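Local coordinates for protein ammonium transporter (Kuenenia stuttgartiensis, PDB 6EU6) that probably senses ammonium at the membrane as an ammonium transporter family protein linked to histidine kinase signalling, at residues A126-A129 against F130-I134; C381-K384 against V385-R389. All blocks are in the same frame, centred on the assembly; numbering follows the deposited sequence.

Interaction 1: residues A126-A129 against F130-I134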
loop_
_atom_site.group_PDB
_atom_site.type_symbol
_atom_site.label_atom_id
_atom_site.label_comp_id
_atom_site.label_asym_id
_atom_site.label_seq_id
_atom_site.Cartn_x
_atom_site.Cartn_y
_atom_site.Cartn_z
ATOM N N ALA A 126 12.042 -6.440 24.815
ATOM C CA ALA A 126 11.896 -5.787 26.117
ATOM C C ALA A 126 12.000 -4.263 25.934
ATOM O O ALA A 126 11.356 -3.490 26.620
ATOM C CB ALA A 126 12.986 -6.272 27.059
ATOM N N GLY A 127 12.865 -3.827 25.031
ATOM C CA GLY A 127 12.978 -2.405 24.681
ATOM C C GLY A 127 11.667 -1.835 24.187
ATOM O O GLY A 127 11.242 -0.753 24.592
ATOM N N THR A 128 10.995 -2.578 23.311
ATOM C CA THR A 128 9.710 -2.201 22.836
ATOM C C THR A 128 8.710 -2.046 23.932
ATOM O O THR A 128 7.969 -1.074 24.013
ATOM C CB THR A 128 9.138 -3.265 21.823
ATOM O OG1 THR A 128 10.072 -3.456 20.747
ATOM C CG2 THR A 128 7.764 -2.798 21.270
ATOM N N ALA A 129 8.663 -3.011 24.815
ATOM C CA ALA A 129 7.678 -2.933 25.876
ATOM C C ALA A 129 7.938 -1.728 26.757
ATOM O O ALA A 129 6.993 -1.010 27.167
ATOM C CB ALA A 129 7.767 -4.219 26.712
ATOM N N PHE A 130 9.226 -1.477 27.029
ATOM C CA PHE A 130 9.592 -0.374 27.928
ATOM C C PHE A 130 9.290 1.009 27.338
ATOM O O PHE A 130 8.713 1.883 28.004
ATOM C CB PHE A 130 11.015 -0.522 28.408
ATOM C CG PHE A 130 11.421 0.501 29.459
ATOM C CD1 PHE A 130 11.033 0.360 30.810
ATOM C CD2 PHE A 130 12.252 1.591 29.134
ATOM C CE1 PHE A 130 11.423 1.309 31.755
ATOM C CE2 PHE A 130 12.613 2.522 30.110
ATOM C CZ PHE A 130 12.203 2.367 31.408
ATOM N N ILE A 131 9.624 1.218 26.066
ATOM C CA ILE A 131 9.356 2.495 25.459
ATOM C C ILE A 131 7.873 2.772 25.380
ATOM O O ILE A 131 7.447 3.909 25.643
ATOM C CB ILE A 131 10.131 2.724 24.145
ATOM C CG1 ILE A 131 10.023 4.232 23.747
ATOM C CG2 ILE A 131 9.586 1.847 23.030
ATOM C CD1 ILE A 131 10.728 4.605 22.479
ATOM N N VAL A 132 7.063 1.735 25.102
ATOM C CA VAL A 132 5.670 1.927 24.913
ATOM C C VAL A 132 4.863 2.110 26.240
ATOM O O VAL A 132 3.818 2.789 26.255
ATOM C CB VAL A 132 5.064 0.802 24.058
ATOM C CG1 VAL A 132 3.572 1.038 23.858
ATOM C CG2 VAL A 132 5.685 0.797 22.620
ATOM N N ALA A 133 5.352 1.470 27.311
ATOM C CA ALA A 133 4.725 1.492 28.657
ATOM C C ALA A 133 5.116 2.711 29.475
ATOM O O ALA A 133 4.296 3.170 30.220
ATOM C CB ALA A 133 5.075 0.200 29.442
ATOM N N ILE A 134 6.317 3.253 29.267
ATOM C CA ILE A 134 6.942 4.289 30.129
ATOM C C ILE A 134 7.416 5.534 29.391
ATOM O O ILE A 134 6.807 6.609 29.496
ATOM C CB ILE A 134 8.080 3.661 30.976
ATOM C CG1 ILE A 134 7.399 2.734 32.009
ATOM C CG2 ILE A 134 8.826 4.735 31.769
ATOM C CD1 ILE A 134 8.202 1.575 32.337
#
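With chi1 at -167°, I131 sends CG1 away from its own backbone N and sets CG2 against the carbonyl oxygens of G127 and T128. I131 CG2 lies 3.5 Å from G127 O. V132 has its CG1 set the same way (chi1 -179°). Its CG2 then lies beside the backbone N, and V132 CG2 comes 3.3 Å from T128 O. Both residues thus turn a methyl branch back onto the preceding helical turn. The remaining CG1 arm of I131 extends away from the residues before it.

The backbone sets this spacing through four i to i+4 bonds. I131 N to G127 O is 2.9 Å, and it is nearly straight, with an N-H...O angle of 169°. F130 N, V132 N and A133 N bond in the same way to A126 O, T128 O and A129 O. T128 OG1 bonds within the same helix to N124 O.

The F130 ring leads away from A126-A129. I134 CB lies over one of its faces, offset toward the rim, 4.2 Å above the plane. F378 stacks with the same ring, and F177 touches both F130 and I131. V132 and T128 pack against helices 40-67 and 93-114. This is alpha-helical i to i+4 packing, with a wider pi-type turn at 131-134, on helix 121-144, part of the membrane helix bundle of the ammonium transporter fold.

Interaction 2: residues C381-K384 against V385-R389. With LMT (dodecyl-beta-D-maltoside), chain E.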
loop_
_atom_site.group_PDB
_atom_site.type_symbol
_atom_site.label_atom_id
_atom_site.label_comp_id
_atom_site.label_asym_id
_atom_site.label_seq_id
_atom_site.Cartn_x
_atom_site.Cartn_y
_atom_site.Cartn_z
ATOM N N CYS A 381 20.433 -1.826 33.177
ATOM C CA CYS A 381 19.808 -2.810 34.058
ATOM C C CYS A 381 19.552 -4.080 33.341
ATOM O O CYS A 381 19.824 -5.131 33.892
ATOM C CB CYS A 381 18.515 -2.332 34.689
ATOM S SG CYS A 381 18.811 -0.856 35.672
ATOM N N LEU A 382 19.073 -4.027 32.096
ATOM C CA LEU A 382 18.919 -5.286 31.343
ATOM C C LEU A 382 20.246 -6.065 31.170
ATOM O O LEU A 382 20.281 -7.283 31.202
ATOM C CB LEU A 382 18.261 -5.014 29.975
ATOM C CG LEU A 382 17.904 -6.197 29.099
ATOM C CD1 LEU A 382 16.913 -7.094 29.840
ATOM C CD2 LEU A 382 17.297 -5.797 27.743
ATOM N N LYS A 383 21.312 -5.362 30.880
ATOM C CA LYS A 383 22.545 -5.990 30.552
ATOM C C LYS A 383 22.984 -6.816 31.797
ATOM O O LYS A 383 23.598 -7.853 31.671
ATOM C CB LYS A 383 23.572 -4.931 30.191
ATOM C CG LYS A 383 24.921 -5.481 29.802
ATOM C CD LYS A 383 25.885 -4.390 29.402
ATOM C CE LYS A 383 27.259 -4.938 29.073
ATOM N NZ LYS A 383 28.233 -3.804 29.083
ATOM N N LYS A 384 22.608 -6.365 32.980
ATOM C CA LYS A 384 22.977 -7.043 34.200
ATOM C C LYS A 384 22.343 -8.399 34.297
ATOM O O LYS A 384 22.862 -9.241 34.999
ATOM C CB LYS A 384 22.692 -6.193 35.456
ATOM C CG LYS A 384 23.752 -5.116 35.631
ATOM C CD LYS A 384 23.391 -3.975 36.576
ATOM C CE LYS A 384 24.519 -2.949 36.542
ATOM N NZ LYS A 384 24.261 -1.757 37.381
ATOM N N VAL A 385 21.242 -8.643 33.611
ATOM C CA VAL A 385 20.627 -9.963 33.647
ATOM C C VAL A 385 20.561 -10.734 32.309
ATOM O O VAL A 385 20.217 -11.919 32.303
ATOM C CB VAL A 385 19.236 -9.905 34.267
ATOM C CG1 VAL A 385 19.309 -9.168 35.609
ATOM C CG2 VAL A 385 18.219 -9.276 33.345
ATOM N N LYS A 386 20.855 -10.077 31.187
ATOM C CA LYS A 386 20.862 -10.736 29.882
ATOM C C LYS A 386 21.772 -9.924 28.994
ATOM O O LYS A 386 21.557 -8.701 28.862
ATOM C CB LYS A 386 19.474 -10.828 29.281
ATOM C CG LYS A 386 19.389 -11.714 28.032
ATOM C CD LYS A 386 19.068 -13.168 28.384
ATOM C CE LYS A 386 19.993 -14.181 27.712
ATOM N NZ LYS A 386 21.416 -14.134 28.189
ATOM N N ARG A 387 22.790 -10.574 28.433
ATOM C CA ARG A 387 23.701 -9.925 27.491
ATOM C C ARG A 387 22.889 -9.345 26.276
ATOM O O ARG A 387 21.906 -9.912 25.814
ATOM C CB ARG A 387 24.852 -10.836 27.045
ATOM C CG ARG A 387 26.116 -10.765 27.931
ATOM C CD ARG A 387 26.686 -9.361 28.232
ATOM N NE ARG A 387 27.264 -8.663 27.057
ATOM C CZ ARG A 387 26.761 -7.580 26.433
ATOM N NH1 ARG A 387 25.682 -6.986 26.838
ATOM N NH2 ARG A 387 27.377 -7.058 25.407
ATOM N N LEU A 388 23.312 -8.173 25.841
ATOM C CA LEU A 388 22.566 -7.382 24.882
ATOM C C LEU A 388 22.914 -7.834 23.492
ATOM O O LEU A 388 22.075 -7.637 22.579
ATOM C CB LEU A 388 22.852 -5.864 25.053
ATOM C CG LEU A 388 22.537 -5.253 26.401
ATOM C CD1 LEU A 388 22.843 -3.775 26.412
ATOM C CD2 LEU A 388 21.108 -5.582 26.868
ATOM N N ARG A 389 24.158 -8.305 23.294
ATOM C CA ARG A 389 24.568 -8.765 21.978
ATOM C C ARG A 389 24.528 -10.254 21.808
ATOM O O ARG A 389 24.603 -11.013 22.771
ATOM C CB ARG A 389 25.970 -8.430 21.609
ATOM C CG ARG A 389 26.469 -7.126 21.934
ATOM C CD ARG A 389 27.955 -7.116 21.665
ATOM N NE ARG A 389 28.347 -7.260 20.260
ATOM C CZ ARG A 389 28.690 -6.281 19.424
ATOM N NH1 ARG A 389 28.615 -4.985 19.753
ATOM N NH2 ARG A 389 29.108 -6.593 18.226
HETATM C C1B LMT E . 21.226 -14.129 21.860
HETATM C C2B LMT E . 22.237 -15.141 21.226
HETATM C C3B LMT E . 22.890 -15.982 22.315
HETATM C C4B LMT E . 23.568 -14.997 23.223
HETATM C C5B LMT E . 22.573 -14.086 23.892
HETATM C C6B LMT E . 23.321 -13.198 24.901
HETATM O O1B LMT E . 20.181 -14.840 22.512
HETATM O O2B LMT E . 21.598 -16.063 20.334
HETATM O O3B LMT E . 23.899 -16.894 21.862
HETATM O "O4'" LMT E . 24.317 -15.701 24.222
HETATM O O5B LMT E . 21.854 -13.339 22.870
HETATM O O6B LMT E . 24.718 -12.913 24.531
HETATM C "C1'" LMT E . 16.137 -15.561 22.416
HETATM C "C2'" LMT E . 16.910 -15.489 21.155
HETATM C "C3'" LMT E . 18.347 -15.625 21.379
HETATM C "C4'" LMT E . 18.825 -14.532 22.223
HETATM C "C5'" LMT E . 17.945 -14.463 23.494
HETATM C "C6'" LMT E . 18.308 -13.242 24.312
HETATM O "O1'" LMT E . 14.758 -15.467 22.131
HETATM O "O2'" LMT E . 16.581 -16.576 20.336
HETATM O "O3'" LMT E . 19.087 -15.547 20.176
HETATM O "O5'" LMT E . 16.554 -14.465 23.211
HETATM O "O6'" LMT E . 18.399 -12.009 23.571
HETATM C C1 LMT E . 13.942 -15.548 23.331
HETATM C C2 LMT E . 12.456 -15.642 22.952
HETATM C C3 LMT E . 11.507 -15.510 24.139
HETATM C C4 LMT E . 10.016 -15.617 23.734
HETATM C C5 LMT E . 9.236 -14.305 23.892
HETATM C C6 LMT E . 7.835 -14.381 24.495
HETATM C C7 LMT E . 7.054 -13.093 24.166
HETATM C C8 LMT E . 6.457 -12.370 25.369
HETATM C C9 LMT E . 5.688 -11.067 25.023
HETATM C C10 LMT E . 4.763 -10.543 26.181
HETATM C C11 LMT E . 4.684 -9.001 26.447
HETATM C C12 LMT E . 3.362 -8.268 26.140
#
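The R387 guanidinium has K383 CE over one face, 3.4 Å above the plane and offset toward its rim. The site is the C-terminal turn of helix 353-385, where the chain runs into a loop. K383 is extended, and R387 is bent at chi2 and chi3, which folds its end back beside the lysine. The K383 and R387 side chains lie side by side and point the same way. R387 NH1 meets K383 CG at 3.4 Å. K383 NZ and R387 NH1 are 4.7 Å apart, so their like charges probably repel mildly. R387 NH1 is buried by the contact and has no partner in the model.

L382 O accepts two backbone bonds. K386 N is 2.9 Å from L382 O, nearly in line with the carbonyl. V385 N is also 2.9 Å from L382 O, but it approaches from above the carbonyl plane. L388 packs back against the turn. L388 CD2 is 3.9 Å from L382 CD2, and L388 CG lies 3.9 Å from K383 CB. The side chains of L388 and K383 cross at about a right angle. M184 of helix 167-185 also touches K383 and L388. Beyond them, dodecyl-beta-D-maltoside O6B donates to R389 O at 2.6 Å.

In the fold
From the N terminus, interaction 1 comes first, on helix 121-144. Interaction 2 follows much later, where helix 353-385 gives way to the loop before helix 392-397. The two are in series, neither nested nor crossed. Each lies on one unbroken stretch, so neither closes a long loop. The centres of interaction 1 and interaction 2 are about 15 Å apart. The nearest atoms of interaction 1 and interaction 2 are about 4 Å apart, without touching. F378 puts helix 353-385, which carries interaction 2, against helix 121-144. Helix 167-185 touches both sites. The detergent bound at R389 also bonds to I122 N, and its alkyl chain passes about 6 Å from the A129 side chain.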